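Probable Zn binding protein (Lactobacillus acidophilus, PDB 3Q69) probably helps the bacterium adhere to mucus, as a MucBP-family (Muc B2-like) domain of a larger protein, and is also thought to bind zinc. Local coordinates at residues P64-I69 with V100-N105. Numbering follows the deposited sequence.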
loop_
_atom_site.group_PDB
_atom_site.type_symbol
_atom_site.label_atom_id
_atom_site.label_comp_id
_atom_site.label_asym_id
_atom_site.label_seq_id
_atom_site.Cartn_x
_atom_site.Cartn_y
_atom_site.Cartn_z
ATOM N N PRO A 64 -8.389 12.966 -0.741
ATOM C CA PRO A 64 -8.395 14.432 -0.740
ATOM C C PRO A 64 -7.668 14.951 0.502
ATOM O O PRO A 64 -7.899 14.484 1.613
ATOM C CB PRO A 64 -9.885 14.768 -0.717
ATOM C CG PRO A 64 -10.517 13.611 -1.387
ATOM C CD PRO A 64 -9.761 12.442 -0.784
ATOM N N SER A 65 -6.788 15.924 0.315
ATOM C CA SER A 65 -6.043 16.482 1.443
ATOM C C SER A 65 -6.935 17.355 2.332
ATOM O O SER A 65 -7.813 18.076 1.838
ATOM C CB SER A 65 -4.877 17.317 0.924
ATOM O OG SER A 65 -3.886 16.502 0.336
ATOM N N PRO A 66 -6.731 17.292 3.654
ATOM C CA PRO A 66 -7.548 18.105 4.556
ATOM C C PRO A 66 -7.413 19.580 4.221
ATOM O O PRO A 66 -6.317 20.062 3.948
ATOM C CB PRO A 66 -6.976 17.783 5.934
ATOM C CG PRO A 66 -6.492 16.371 5.766
ATOM C CD PRO A 66 -5.813 16.430 4.414
ATOM N N VAL A 67 -8.531 20.291 4.230
ATOM C CA VAL A 67 -8.512 21.723 3.953
ATOM C C VAL A 67 -8.261 22.452 5.261
ATOM O O VAL A 67 -8.979 22.251 6.240
ATOM C CB VAL A 67 -9.844 22.210 3.359
ATOM C CG1 VAL A 67 -9.785 23.709 3.119
ATOM C CG2 VAL A 67 -10.121 21.471 2.055
ATOM N N ILE A 68 -7.222 23.281 5.278
ATOM C CA ILE A 68 -6.856 24.044 6.465
ATOM C C ILE A 68 -6.966 25.530 6.149
ATOM O O ILE A 68 -6.278 26.045 5.258
ATOM C CB ILE A 68 -5.420 23.709 6.916
ATOM C CG1 ILE A 68 -5.383 22.291 7.496
ATOM C CG2 ILE A 68 -4.949 24.723 7.948
ATOM C CD1 ILE A 68 -4.035 21.877 8.063
ATOM N N ILE A 69 -7.849 26.206 6.875
ATOM C CA ILE A 69 -8.088 27.635 6.689
ATOM C C ILE A 69 -6.803 28.462 6.774
ATOM O O ILE A 69 -6.058 28.363 7.746
ATOM C CB ILE A 69 -9.100 28.161 7.746
ATOM C CG1 ILE A 69 -10.392 27.350 7.667
ATOM C CG2 ILE A 69 -9.392 29.635 7.510
ATOM C CD1 ILE A 69 -11.434 27.737 8.698
ATOM N N VAL A 100 2.397 15.917 2.422
ATOM C CA VAL A 100 1.676 16.999 1.793
ATOM C C VAL A 100 2.076 18.232 2.595
ATOM O O VAL A 100 1.970 18.228 3.822
ATOM C CB VAL A 100 0.156 16.770 1.889
ATOM C CG1 VAL A 100 -0.599 17.910 1.186
ATOM C CG2 VAL A 100 -0.199 15.426 1.237
ATOM N N ILE A 101 2.518 19.287 1.913
ATOM C CA ILE A 101 2.949 20.506 2.600
ATOM C C ILE A 101 1.954 21.665 2.458
ATOM O O ILE A 101 1.454 21.956 1.367
ATOM C CB ILE A 101 4.344 20.947 2.079
ATOM C CG1 ILE A 101 5.380 19.885 2.448
ATOM C CG2 ILE A 101 4.737 22.303 2.645
ATOM C CD1 ILE A 101 5.530 19.678 3.958
ATOM N N TYR A 102 1.680 22.339 3.570
ATOM C CA TYR A 102 0.744 23.463 3.557
ATOM C C TYR A 102 1.476 24.801 3.595
ATOM O O TYR A 102 2.307 25.037 4.464
ATOM C CB TYR A 102 -0.226 23.363 4.739
ATOM C CG TYR A 102 -1.178 22.190 4.654
ATOM C CD1 TYR A 102 -2.377 22.295 3.951
ATOM C CD2 TYR A 102 -0.871 20.964 5.259
ATOM C CE1 TYR A 102 -3.254 21.211 3.849
ATOM C CE2 TYR A 102 -1.731 19.890 5.166
ATOM C CZ TYR A 102 -2.924 20.012 4.456
ATOM O OH TYR A 102 -3.767 18.921 4.338
ATOM N N SER A 103 1.175 25.659 2.626
ATOM C CA SER A 103 1.776 26.983 2.538
ATOM C C SER A 103 0.720 28.071 2.770
ATOM O O SER A 103 -0.325 28.074 2.108
ATOM C CB SER A 103 2.385 27.187 1.153
ATOM O OG SER A 103 3.494 26.337 0.933
ATOM N N ALA A 104 1.005 28.997 3.684
ATOM C CA ALA A 104 0.084 30.090 3.982
ATOM C C ALA A 104 -0.344 30.769 2.686
ATOM O O ALA A 104 0.496 31.179 1.882
ATOM C CB ALA A 104 0.752 31.091 4.903
ATOM N N ASN A 105 -1.656 30.884 2.497
ATOM C CA ASN A 105 -2.231 31.489 1.297
ATOM C C ASN A 105 -2.448 32.991 1.471
ATOM O O ASN A 105 -1.515 33.793 1.346
ATOM C CB ASN A 105 -3.566 30.799 0.978
ATOM C CG ASN A 105 -4.204 31.299 -0.306
ATOM O OD1 ASN A 105 -3.589 31.277 -1.369
ATOM N ND2 ASN A 105 -5.453 31.739 -0.215
#
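With CG opposite its own carbonyl carbon (chi1 -67°) and the ring plane turned nearly perpendicular to the CA-CB-CG plane (chi2 -86°), Tyr102 reaches from its strand to the loop 64-69, where Pro66 and Ile68 receive it. The phenol illustrates how one aromatic side chain can tie an irregular loop to a sheet. Tyr102 OH donates a hydrogen bond of 2.8 Å to Pro66 O, meeting a lone pair in the carbonyl plane at 128°, with Pro66 O at the edge of the Tyr102 ring, near its plane. Pro66 CD lies 3.2 Å from Tyr102 OH. Over one face of the Tyr102 ring stands Ile68 CD1, 4.1 Å from its centroid and almost on its normal, a CH-pi contact. A phenylalanine in place of Tyr102 would probably leave Pro66 O without this donor and the loop freer to shift. Alongside, Ser65 OG lies 3.7 Å from Val100 CG1 and hydrogen-bonds to Lys75 O. This is the end of an elongated all-beta domain: strand 96-104 runs between strands 2-19 and 71-73, Tyr17 of the former touches Pro66, Val100 and Tyr102, and Ala25 of strand 24-25 adjoins Ile68 and Tyr102.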